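Side-chain contacts in cytochrome P450 (Novosphingobium aromaticivorans, PDB 3OFT), which is a member of the cytochrome P450 family, a helix-rich fold that holds an iron protoporphyrin IX in its interior: residues Glu114-Ala119 with Phe149-Asp154; Tyr189-Ile194 with Trp219-Ala224; Gly244-His249 with Ile356-Glu361; Leu274-Pro279 with Arg328-Ile333. One frame throughout, in Å; residues are numbered along the deposited sequence.

Contact 1: Glu114-Ala119 with Phe149-Asp154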
# COMPACT_ATOMS: atom_id res chain seq x y z
N GLU A 114 0.30 -9.54 -17.38
CA GLU A 114 -1.07 -9.84 -16.96
C GLU A 114 -1.39 -11.35 -17.03
O GLU A 114 -1.93 -11.93 -16.06
CB GLU A 114 -2.08 -9.00 -17.76
CG GLU A 114 -3.44 -8.82 -17.13
CD GLU A 114 -4.40 -7.95 -17.98
OE1 GLU A 114 -5.59 -7.86 -17.61
OE2 GLU A 114 -3.97 -7.35 -19.01
N PRO A 115 -1.07 -12.02 -18.15
CA PRO A 115 -1.30 -13.47 -18.18
C PRO A 115 -0.55 -14.25 -17.10
O PRO A 115 -1.14 -15.13 -16.46
CB PRO A 115 -0.77 -13.86 -19.57
CG PRO A 115 -1.03 -12.61 -20.39
CD PRO A 115 -0.61 -11.51 -19.47
N LYS A 116 0.72 -13.95 -16.90
CA LYS A 116 1.47 -14.64 -15.83
C LYS A 116 0.90 -14.34 -14.45
O LYS A 116 0.75 -15.25 -13.64
CB LYS A 116 2.97 -14.32 -15.85
CG LYS A 116 3.73 -15.10 -16.92
CD LYS A 116 5.25 -15.02 -16.72
CE LYS A 116 5.86 -13.89 -17.52
NZ LYS A 116 7.36 -13.88 -17.35
N VAL A 117 0.57 -13.08 -14.18
CA VAL A 117 0.02 -12.70 -12.87
C VAL A 117 -1.36 -13.33 -12.67
O VAL A 117 -1.65 -13.87 -11.61
CB VAL A 117 0.05 -11.16 -12.65
CG1 VAL A 117 -0.56 -10.73 -11.29
CG2 VAL A 117 1.47 -10.68 -12.72
N GLN A 118 -2.19 -13.32 -13.71
CA GLN A 118 -3.47 -14.03 -13.64
C GLN A 118 -3.29 -15.51 -13.33
O GLN A 118 -4.04 -16.08 -12.55
CB GLN A 118 -4.31 -13.81 -14.91
CG GLN A 118 -5.84 -14.12 -14.70
CD GLN A 118 -6.76 -13.48 -15.75
OE1 GLN A 118 -6.42 -12.46 -16.37
NE2 GLN A 118 -7.95 -14.07 -15.92
N ALA A 119 -2.31 -16.15 -13.96
CA ALA A 119 -2.09 -17.58 -13.70
C ALA A 119 -1.72 -17.88 -12.21
O ALA A 119 -2.11 -18.90 -11.62
CB ALA A 119 -1.04 -18.13 -14.64
N PHE A 149 5.54 -11.29 -6.69
CA PHE A 149 6.90 -10.72 -6.72
C PHE A 149 7.86 -11.64 -7.45
O PHE A 149 8.68 -11.19 -8.27
CB PHE A 149 7.43 -10.57 -5.30
CG PHE A 149 8.84 -10.09 -5.25
CD1 PHE A 149 9.14 -8.74 -5.49
CD2 PHE A 149 9.89 -10.98 -5.00
CE1 PHE A 149 10.47 -8.30 -5.43
CE2 PHE A 149 11.21 -10.54 -4.93
CZ PHE A 149 11.49 -9.19 -5.14
N LEU A 150 7.80 -12.92 -7.09
CA LEU A 150 8.69 -13.92 -7.70
C LEU A 150 8.50 -14.02 -9.21
O LEU A 150 9.46 -14.26 -9.99
CB LEU A 150 8.40 -15.29 -7.06
CG LEU A 150 9.19 -15.77 -5.84
CD1 LEU A 150 10.20 -14.78 -5.30
CD2 LEU A 150 8.33 -16.41 -4.77
N THR A 151 7.24 -13.86 -9.64
CA THR A 151 6.93 -13.72 -11.08
C THR A 151 7.50 -12.45 -11.70
O THR A 151 8.12 -12.52 -12.78
CB THR A 151 5.39 -13.84 -11.33
OG1 THR A 151 4.96 -15.09 -10.79
CG2 THR A 151 5.07 -13.84 -12.82
N LEU A 152 7.36 -11.30 -11.03
CA LEU A 152 7.88 -10.03 -11.56
C LEU A 152 9.40 -10.04 -11.81
O LEU A 152 9.87 -9.47 -12.80
CB LEU A 152 7.59 -8.82 -10.65
CG LEU A 152 6.18 -8.45 -10.18
CD1 LEU A 152 6.18 -7.28 -9.14
CD2 LEU A 152 5.23 -8.16 -11.33
N ILE A 153 10.16 -10.67 -10.93
CA ILE A 153 11.61 -10.76 -11.12
C ILE A 153 12.06 -12.01 -11.91
O ILE A 153 13.25 -12.21 -12.18
CB ILE A 153 12.38 -10.58 -9.81
CG1 ILE A 153 12.14 -11.72 -8.83
CG2 ILE A 153 11.99 -9.24 -9.20
CD1 ILE A 153 13.25 -11.80 -7.82
N ASP A 154 11.07 -12.83 -12.28
CA ASP A 154 11.25 -14.05 -13.06
C ASP A 154 12.26 -15.05 -12.44
O ASP A 154 13.23 -15.44 -13.08
CB ASP A 154 11.60 -13.69 -14.50
CG ASP A 154 11.39 -14.87 -15.46
OD1 ASP A 154 11.95 -14.82 -16.58
OD2 ASP A 154 10.70 -15.84 -15.08
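Thr151 meets Lys116 through its methyl branch, the closest approach between residues 114-119 and 149-154. With OG1 placed beside the backbone N (chi1 -56°), the hydroxyl turns back to the carbonyl of Asn147 in its own helix, leaving CG2 to face the lysine. Thr151 CG2 lies 3.7 Å from Lys116 CB and 4.1 Å from Lys116 CD, so it rests against the apolar base of the lysine chain. Leu152 comes next; its CB bond leaves the contact, yet its CD2 ends 4.7 Å from Val117 CG2, a loose approach beyond contact distance. The helix then stops: Asp154 has positive phi (55°), and its N bonds back to Thr151 O at 3.0 Å within a Schellman motif. That turn carries the carboxylate toward the lysine, whose chain bends at chi3. Lys116 NZ and Asp154 OD2 remain 4.5 Å apart, too far for a salt bridge, so any attraction between them is probably weak. In the usual P450 nomenclature helices 107-128 and 144-152 correspond to D and E of the core bundle. Helix 144-152 packs on helix 179-199 through Phe149 and Leu150, whereas helix 107-128 leans on helix 348-365 through Val117 and Gln118.

Contact 2: Tyr189-Ile194 with Trp219-Ala224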
# COMPACT_ATOMS: atom_id res chain seq x y z
N TYR A 189 17.87 -11.93 1.33
CA TYR A 189 16.91 -12.55 0.41
C TYR A 189 17.00 -12.05 -1.04
O TYR A 189 16.95 -12.85 -2.00
CB TYR A 189 15.53 -12.22 0.92
CG TYR A 189 14.40 -12.84 0.16
CD1 TYR A 189 13.48 -12.03 -0.53
CD2 TYR A 189 14.21 -14.21 0.16
CE1 TYR A 189 12.40 -12.59 -1.19
CE2 TYR A 189 13.12 -14.79 -0.51
CZ TYR A 189 12.22 -13.96 -1.18
OH TYR A 189 11.15 -14.51 -1.83
N LEU A 190 17.10 -10.73 -1.20
CA LEU A 190 17.16 -10.09 -2.50
C LEU A 190 18.52 -10.22 -3.17
O LEU A 190 18.61 -10.22 -4.40
CB LEU A 190 16.80 -8.59 -2.38
CG LEU A 190 15.31 -8.34 -1.98
CD1 LEU A 190 15.08 -6.86 -1.72
CD2 LEU A 190 14.29 -8.90 -3.04
N TRP A 191 19.59 -10.27 -2.37
CA TRP A 191 20.92 -10.21 -2.99
C TRP A 191 21.18 -11.22 -4.13
O TRP A 191 21.72 -10.84 -5.16
CB TRP A 191 22.10 -10.19 -1.98
CG TRP A 191 23.40 -10.08 -2.78
CD1 TRP A 191 24.36 -11.06 -2.96
CD2 TRP A 191 23.80 -8.97 -3.60
NE1 TRP A 191 25.34 -10.60 -3.82
CE2 TRP A 191 25.02 -9.33 -4.21
CE3 TRP A 191 23.26 -7.70 -3.85
CZ2 TRP A 191 25.69 -8.47 -5.06
CZ3 TRP A 191 23.93 -6.85 -4.68
CH2 TRP A 191 25.14 -7.24 -5.29
N PRO A 192 20.79 -12.50 -3.96
CA PRO A 192 21.12 -13.39 -5.10
C PRO A 192 20.45 -12.95 -6.42
O PRO A 192 21.05 -13.09 -7.50
CB PRO A 192 20.63 -14.76 -4.64
CG PRO A 192 20.57 -14.69 -3.15
CD PRO A 192 20.26 -13.24 -2.80
N PHE A 193 19.22 -12.43 -6.35
CA PHE A 193 18.53 -11.95 -7.55
C PHE A 193 19.21 -10.76 -8.21
O PHE A 193 19.33 -10.71 -9.44
CB PHE A 193 17.07 -11.51 -7.24
CG PHE A 193 16.29 -12.44 -6.34
CD1 PHE A 193 16.34 -13.83 -6.51
CD2 PHE A 193 15.48 -11.91 -5.33
CE1 PHE A 193 15.59 -14.67 -5.66
CE2 PHE A 193 14.69 -12.75 -4.50
CZ PHE A 193 14.77 -14.14 -4.66
N ILE A 194 19.57 -9.77 -7.39
CA ILE A 194 20.23 -8.53 -7.83
C ILE A 194 21.58 -8.87 -8.47
O ILE A 194 21.89 -8.38 -9.55
CB ILE A 194 20.45 -7.55 -6.62
CG1 ILE A 194 19.10 -7.19 -5.99
CG2 ILE A 194 21.24 -6.28 -7.05
CD1 ILE A 194 19.17 -6.44 -4.62
N TRP A 219 23.89 2.50 -11.75
CA TRP A 219 23.51 2.27 -10.34
C TRP A 219 24.72 1.78 -9.54
O TRP A 219 25.46 0.92 -10.03
CB TRP A 219 22.45 1.16 -10.24
CG TRP A 219 21.08 1.54 -10.72
CD1 TRP A 219 20.64 1.54 -12.03
CD2 TRP A 219 19.95 1.94 -9.92
NE1 TRP A 219 19.32 1.90 -12.08
CE2 TRP A 219 18.87 2.16 -10.81
CE3 TRP A 219 19.76 2.15 -8.55
CZ2 TRP A 219 17.59 2.60 -10.37
CZ3 TRP A 219 18.48 2.56 -8.10
CH2 TRP A 219 17.43 2.81 -9.02
N THR A 220 24.91 2.29 -8.32
CA THR A 220 25.86 1.66 -7.43
C THR A 220 25.20 0.42 -6.83
O THR A 220 23.97 0.29 -6.84
CB THR A 220 26.35 2.60 -6.32
OG1 THR A 220 25.27 2.86 -5.39
CG2 THR A 220 26.90 3.91 -6.93
N VAL A 221 26.00 -0.47 -6.29
CA VAL A 221 25.46 -1.65 -5.67
C VAL A 221 24.57 -1.26 -4.48
O VAL A 221 23.52 -1.86 -4.26
CB VAL A 221 26.56 -2.60 -5.17
CG1 VAL A 221 25.89 -3.79 -4.50
CG2 VAL A 221 27.39 -3.10 -6.37
N ASP A 222 25.00 -0.29 -3.69
CA ASP A 222 24.15 0.07 -2.53
C ASP A 222 22.80 0.69 -2.95
O ASP A 222 21.80 0.46 -2.27
CB ASP A 222 24.86 0.98 -1.53
CG ASP A 222 24.08 1.06 -0.19
OD1 ASP A 222 23.84 -0.01 0.45
OD2 ASP A 222 23.72 2.17 0.21
N GLU A 223 22.79 1.48 -4.02
CA GLU A 223 21.54 2.08 -4.52
C GLU A 223 20.62 0.97 -5.00
O GLU A 223 19.45 1.01 -4.72
CB GLU A 223 21.78 3.08 -5.63
CG GLU A 223 22.49 4.37 -5.18
CD GLU A 223 23.21 5.10 -6.32
OE1 GLU A 223 23.24 4.58 -7.47
OE2 GLU A 223 23.79 6.15 -6.04
N ALA A 224 21.19 -0.05 -5.68
CA ALA A 224 20.42 -1.22 -6.09
C ALA A 224 19.82 -1.89 -4.87
O ALA A 224 18.66 -2.26 -4.90
CB ALA A 224 21.32 -2.24 -6.90
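Ile194 and Ala224 mark the closest backbone approach, with CA atoms 7.5 Å apart where helix 179-199 passes the first turn of helix 221-252. Both CB bonds point across the gap, and Ile194 CG2 stands 4.0 Å from Ala224 CB, a methyl-to-methyl meeting that the shortness of alanine allows. Toward the surface Trp191 adds a second touch. Its CG lies anti to the backbone N (chi1 -178°), which brings the six-membered ring up to Val221. There Val221 CG1 sits 3.6 Å from both CZ3 and CH2 of Trp191, obliquely to the ring, and the two side chains cross nearly at a right angle. Helix 179-199 corresponds to helix G of the P450 fold, and the contact sets it against the beginning of the long central helix, 221-252. That beginning is secured by a capping box: Glu223 N donates to Thr220 OG1 at 3.2 Å (158° at the hydrogen), and Thr220 N donates almost straight to Glu223 OE1 at 3.0 Å, reaching it from above the carboxylate plane. The same OE1 makes a salt bridge with Arg217. Leu210 of helix 205-210 touches both Ile194 and Ala224, and Cys228, one turn along helix 221-252, packs on Ile194 as well.

Contact 3: Gly244-His249 with Ile356-Glu361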
# COMPACT_ATOMS: atom_id res chain seq x y z
N GLY A 244 -7.43 -8.00 0.46
CA GLY A 244 -8.32 -8.35 1.60
C GLY A 244 -9.58 -7.48 1.66
O GLY A 244 -10.69 -8.00 1.90
N MET A 245 -9.42 -6.16 1.43
CA MET A 245 -10.55 -5.25 1.50
C MET A 245 -11.55 -5.53 0.36
O MET A 245 -12.78 -5.45 0.54
CB MET A 245 -10.07 -3.80 1.38
CG MET A 245 -9.42 -3.23 2.65
SD MET A 245 -10.37 -3.49 4.16
CE MET A 245 -12.05 -3.21 3.71
N VAL A 246 -10.99 -5.82 -0.82
CA VAL A 246 -11.81 -6.19 -1.99
C VAL A 246 -12.61 -7.48 -1.72
O VAL A 246 -13.82 -7.56 -2.03
CB VAL A 246 -10.95 -6.31 -3.24
CG1 VAL A 246 -11.81 -6.97 -4.37
CG2 VAL A 246 -10.48 -4.87 -3.67
N ALA A 247 -11.94 -8.47 -1.15
CA ALA A 247 -12.66 -9.72 -0.81
C ALA A 247 -13.72 -9.51 0.27
O ALA A 247 -14.80 -10.11 0.20
CB ALA A 247 -11.68 -10.84 -0.36
N LEU A 248 -13.39 -8.70 1.27
CA LEU A 248 -14.32 -8.36 2.37
C LEU A 248 -15.57 -7.68 1.77
O LEU A 248 -16.70 -8.08 2.07
CB LEU A 248 -13.65 -7.44 3.39
CG LEU A 248 -14.59 -6.88 4.48
CD1 LEU A 248 -15.34 -8.04 5.23
CD2 LEU A 248 -13.75 -6.04 5.46
N HIS A 249 -15.33 -6.69 0.90
CA HIS A 249 -16.43 -6.02 0.21
C HIS A 249 -17.36 -7.01 -0.48
O HIS A 249 -18.61 -6.96 -0.26
CB HIS A 249 -15.96 -4.98 -0.82
CG HIS A 249 -17.09 -4.35 -1.57
ND1 HIS A 249 -17.71 -3.19 -1.15
CD2 HIS A 249 -17.77 -4.76 -2.67
CE1 HIS A 249 -18.69 -2.89 -1.98
NE2 HIS A 249 -18.76 -3.82 -2.91
N ILE A 356 -7.67 -6.23 -10.58
CA ILE A 356 -8.50 -6.76 -11.72
C ILE A 356 -8.32 -8.27 -11.92
O ILE A 356 -9.28 -9.02 -12.06
CB ILE A 356 -8.16 -5.99 -13.03
CG1 ILE A 356 -8.73 -4.56 -12.94
CG2 ILE A 356 -8.66 -6.78 -14.28
CD1 ILE A 356 -8.18 -3.57 -14.04
N VAL A 357 -7.09 -8.73 -11.90
CA VAL A 357 -6.85 -10.16 -12.11
C VAL A 357 -7.43 -11.02 -10.96
O VAL A 357 -7.96 -12.14 -11.17
CB VAL A 357 -5.33 -10.29 -12.39
CG1 VAL A 357 -4.56 -11.21 -11.44
CG2 VAL A 357 -5.09 -10.41 -13.89
N PHE A 358 -7.32 -10.47 -9.75
CA PHE A 358 -7.94 -11.08 -8.58
C PHE A 358 -9.45 -11.22 -8.74
O PHE A 358 -10.02 -12.31 -8.53
CB PHE A 358 -7.60 -10.31 -7.28
CG PHE A 358 -8.44 -10.77 -6.14
CD1 PHE A 358 -8.25 -12.04 -5.60
CD2 PHE A 358 -9.47 -9.98 -5.65
CE1 PHE A 358 -9.06 -12.51 -4.62
CE2 PHE A 358 -10.30 -10.44 -4.65
CZ PHE A 358 -10.09 -11.71 -4.13
N LEU A 359 -10.10 -10.13 -9.14
CA LEU A 359 -11.54 -10.15 -9.36
C LEU A 359 -11.88 -11.15 -10.45
O LEU A 359 -12.83 -11.91 -10.32
CB LEU A 359 -12.06 -8.75 -9.73
CG LEU A 359 -12.00 -7.71 -8.59
CD1 LEU A 359 -12.20 -6.28 -9.08
CD2 LEU A 359 -13.04 -8.07 -7.54
N ARG A 360 -11.12 -11.17 -11.54
CA ARG A 360 -11.46 -12.06 -12.65
C ARG A 360 -11.39 -13.50 -12.18
O ARG A 360 -12.28 -14.31 -12.47
CB ARG A 360 -10.51 -11.89 -13.83
CG ARG A 360 -10.72 -10.63 -14.60
CD ARG A 360 -9.82 -10.58 -15.87
NE ARG A 360 -9.94 -9.23 -16.39
CZ ARG A 360 -11.07 -8.68 -16.89
NH1 ARG A 360 -12.20 -9.39 -17.01
NH2 ARG A 360 -11.08 -7.41 -17.29
N GLU A 361 -10.33 -13.84 -11.48
CA GLU A 361 -10.14 -15.23 -11.10
C GLU A 361 -11.00 -15.68 -9.95
O GLU A 361 -11.51 -16.82 -9.99
CB GLU A 361 -8.68 -15.54 -10.83
CG GLU A 361 -7.85 -15.63 -12.10
CD GLU A 361 -8.36 -16.69 -13.10
OE1 GLU A 361 -8.36 -16.40 -14.32
OE2 GLU A 361 -8.75 -17.80 -12.67
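Val246 occupies the centre of this contact, its CG1 methyl set between two side chains of the facing helix. Val246 CG1 is 3.6 Å from Leu359 CD2. Val246 CG1 also lies in the plane of the Phe358 ring, at its edge, 3.8 Å from Phe358 CE2 and 4.0 Å from Phe358 CD2, so the valine meets the rim and not the pi face. Ala247 adds a further touch, its CB 4.2 Å from Phe358 CZ in an oblique approach. Two torsions bring the partners together: CG1 of Val246 and CG of Phe358 each stand anti to their own backbone N (chi1 169° in both), and the two side chains run alongside one another with opposite headings. Leu359, by contrast, crosses Val246 at about a right angle. The backbones stay well apart, the short axes approaching to 11.0 Å with a crossing angle of -37°, which leaves a gap these apolar groups bridge. Outward, the Phe358 ring meets Phe140 and Trp362, Leu359 leans on Ile267, and Ala247 packs on Leu390 of strand 386-394. The side chain of Val246 is about 8 Å from the haem. Roughly parallel, buried and joined by aliphatic and aromatic groups, the two helices match the long central helix and helix L of the P450 core bundle, the pair that brackets the haem in this family.

Contact 4: Leu274-Pro279 with Arg328-Ile333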
# COMPACT_ATOMS: atom_id res chain seq x y z
N LEU A 274 -13.44 0.29 -6.07
CA LEU A 274 -13.08 -0.36 -4.78
C LEU A 274 -11.75 0.18 -4.21
O LEU A 274 -11.60 0.34 -2.99
CB LEU A 274 -12.99 -1.88 -4.96
CG LEU A 274 -14.38 -2.46 -5.28
CD1 LEU A 274 -14.34 -3.94 -5.66
CD2 LEU A 274 -15.35 -2.20 -4.14
N MET A 275 -10.80 0.45 -5.10
CA MET A 275 -9.50 1.04 -4.68
C MET A 275 -9.69 2.45 -4.10
O MET A 275 -9.03 2.82 -3.13
CB MET A 275 -8.45 1.00 -5.79
CG MET A 275 -8.11 -0.44 -6.17
SD MET A 275 -7.05 -0.69 -7.62
CE MET A 275 -5.48 -0.18 -6.92
N ARG A 276 -10.63 3.20 -4.65
CA ARG A 276 -10.97 4.53 -4.13
C ARG A 276 -11.66 4.36 -2.78
O ARG A 276 -11.44 5.16 -1.86
CB ARG A 276 -11.94 5.25 -5.13
CG ARG A 276 -12.28 6.65 -4.72
CD ARG A 276 -13.66 7.11 -5.26
NE ARG A 276 -14.78 6.23 -4.85
CZ ARG A 276 -15.42 6.28 -3.68
NH1 ARG A 276 -15.04 7.10 -2.70
NH2 ARG A 276 -16.45 5.44 -3.46
N ARG A 277 -12.52 3.34 -2.69
CA ARG A 277 -13.43 3.19 -1.52
C ARG A 277 -12.70 2.71 -0.26
O ARG A 277 -13.11 3.03 0.86
CB ARG A 277 -14.54 2.16 -1.86
CG ARG A 277 -15.50 1.76 -0.71
CD ARG A 277 -16.29 2.95 -0.12
NE ARG A 277 -17.11 2.51 1.03
CZ ARG A 277 -16.67 2.37 2.28
NH1 ARG A 277 -15.40 2.57 2.58
NH2 ARG A 277 -17.50 1.93 3.23
N TYR A 278 -11.65 1.89 -0.45
CA TYR A 278 -10.97 1.24 0.71
C TYR A 278 -9.48 1.52 0.86
O TYR A 278 -8.68 0.57 0.98
CB TYR A 278 -11.20 -0.30 0.75
CG TYR A 278 -12.67 -0.65 0.76
CD1 TYR A 278 -13.44 -0.41 1.90
CD2 TYR A 278 -13.29 -1.19 -0.36
CE1 TYR A 278 -14.84 -0.72 1.93
CE2 TYR A 278 -14.68 -1.51 -0.34
CZ TYR A 278 -15.43 -1.29 0.81
OH TYR A 278 -16.78 -1.59 0.88
N PRO A 279 -9.10 2.82 0.93
CA PRO A 279 -7.69 3.13 1.07
C PRO A 279 -7.22 2.95 2.51
O PRO A 279 -7.95 3.33 3.47
CB PRO A 279 -7.63 4.62 0.68
CG PRO A 279 -8.97 5.18 1.25
CD PRO A 279 -9.93 4.05 0.80
N ARG A 328 -19.09 8.24 -11.13
CA ARG A 328 -18.24 9.33 -10.62
C ARG A 328 -17.36 9.98 -11.68
O ARG A 328 -16.94 11.12 -11.51
CB ARG A 328 -17.33 8.82 -9.51
CG ARG A 328 -18.10 8.32 -8.28
CD ARG A 328 -17.13 8.03 -7.11
NE ARG A 328 -17.85 7.43 -6.00
CZ ARG A 328 -18.43 8.13 -5.02
NH1 ARG A 328 -18.35 9.45 -4.98
NH2 ARG A 328 -19.07 7.50 -4.06
N GLY A 329 -17.01 9.24 -12.73
CA GLY A 329 -16.13 9.81 -13.77
C GLY A 329 -14.81 10.31 -13.18
O GLY A 329 -14.27 11.36 -13.57
N LEU A 330 -14.30 9.57 -12.20
CA LEU A 330 -13.16 10.03 -11.40
C LEU A 330 -11.90 9.31 -11.83
O LEU A 330 -11.80 8.10 -11.59
CB LEU A 330 -13.45 9.66 -9.95
CG LEU A 330 -13.35 10.63 -8.78
CD1 LEU A 330 -12.74 9.90 -7.58
CD2 LEU A 330 -12.66 11.98 -9.07
N ALA A 331 -10.94 9.98 -12.47
CA ALA A 331 -9.63 9.34 -12.70
C ALA A 331 -8.94 8.96 -11.35
O ALA A 331 -9.02 9.73 -10.36
CB ALA A 331 -8.70 10.24 -13.56
N PRO A 332 -8.27 7.79 -11.30
CA PRO A 332 -7.65 7.34 -10.04
C PRO A 332 -6.66 8.38 -9.46
O PRO A 332 -6.55 8.50 -8.26
CB PRO A 332 -6.91 6.08 -10.47
CG PRO A 332 -7.86 5.49 -11.52
CD PRO A 332 -8.24 6.72 -12.32
N ILE A 333 -5.98 9.13 -10.32
CA ILE A 333 -5.09 10.20 -9.87
C ILE A 333 -5.78 11.28 -9.04
O ILE A 333 -5.12 11.94 -8.23
CB ILE A 333 -4.24 10.76 -11.08
CG1 ILE A 333 -2.87 11.31 -10.62
CG2 ILE A 333 -5.05 11.71 -11.93
CD1 ILE A 333 -1.83 11.36 -11.74
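Arg276 and Arg328 lay their guanidinium groups one over the other, and the path of Arg276 explains how. From CB the chain starts toward the loop, with CG anti to the backbone N (chi1 -177°). Arg276 CD meets Leu330 CD1 at 3.7 Å and Arg328 CD at 4.0 Å. A bend at chi3 (57°) turns the head to face the Arg328 guanidinium, bringing Arg276 NE within 3.5 Å of Arg328 NE. CZ of Arg276 lies 3.4 Å from the plane of the Arg328 guanidinium, offset toward its rim, while in return Arg328 NE lies over the Arg276 plane. At the tip, Arg276 NH2 is 3.4 Å from Arg328 NH2. Both are donors and no bond joins them; the planes are 41° apart, so the two groups overlap face to face only with a tilt. Glu273 OE2 forms salt bridges with both Arg276 NH2 and Arg328 NE, which probably draws the two cations together. Backbone carbonyls take up further N-H groups, Pro321 O at Arg276 NH1 and Glu319 O at Arg328 NH1, and with the shared carboxylate they hold both heads in place. Glu273 and Arg276 have the spacing of the ExxR motif of the P450 K helix, and with Arg328 they form the E-R-R triad known from this family. Helix 267-277 rests through Met275 on Met242 of helix 221-252 and on Ala351 and Val355 of helix 348-365, and the 328-333 loop lies along another side of it, on the way to helix 348-365.

Contact 3 is fully buried, contacts 2 and 4 are partly buried, and contact 1 lies at the surface. Contacts 2 and 3 share helix 221-252 but sit toward its two ends, their centres about 32 Å apart. Contacts 1 and 3 are coupled by Gln118 NE2, 2.9 Å from Glu361 OE1, a probable hydrogen bond. Contacts 3 and 4 adjoin through His249 ND1 and Tyr278 OH, 2.7 Å apart, also probably bonded. Contacts 1 and 2 meet by apolar packing, Ile153 CD1 lying 3.4 Å from Phe193 CD2. Chemistry follows place: aliphatic and aromatic groups in 2 and 3, a methyl beside a loose charge pair in 1, two facing arginine heads sharing a glutamate in 4.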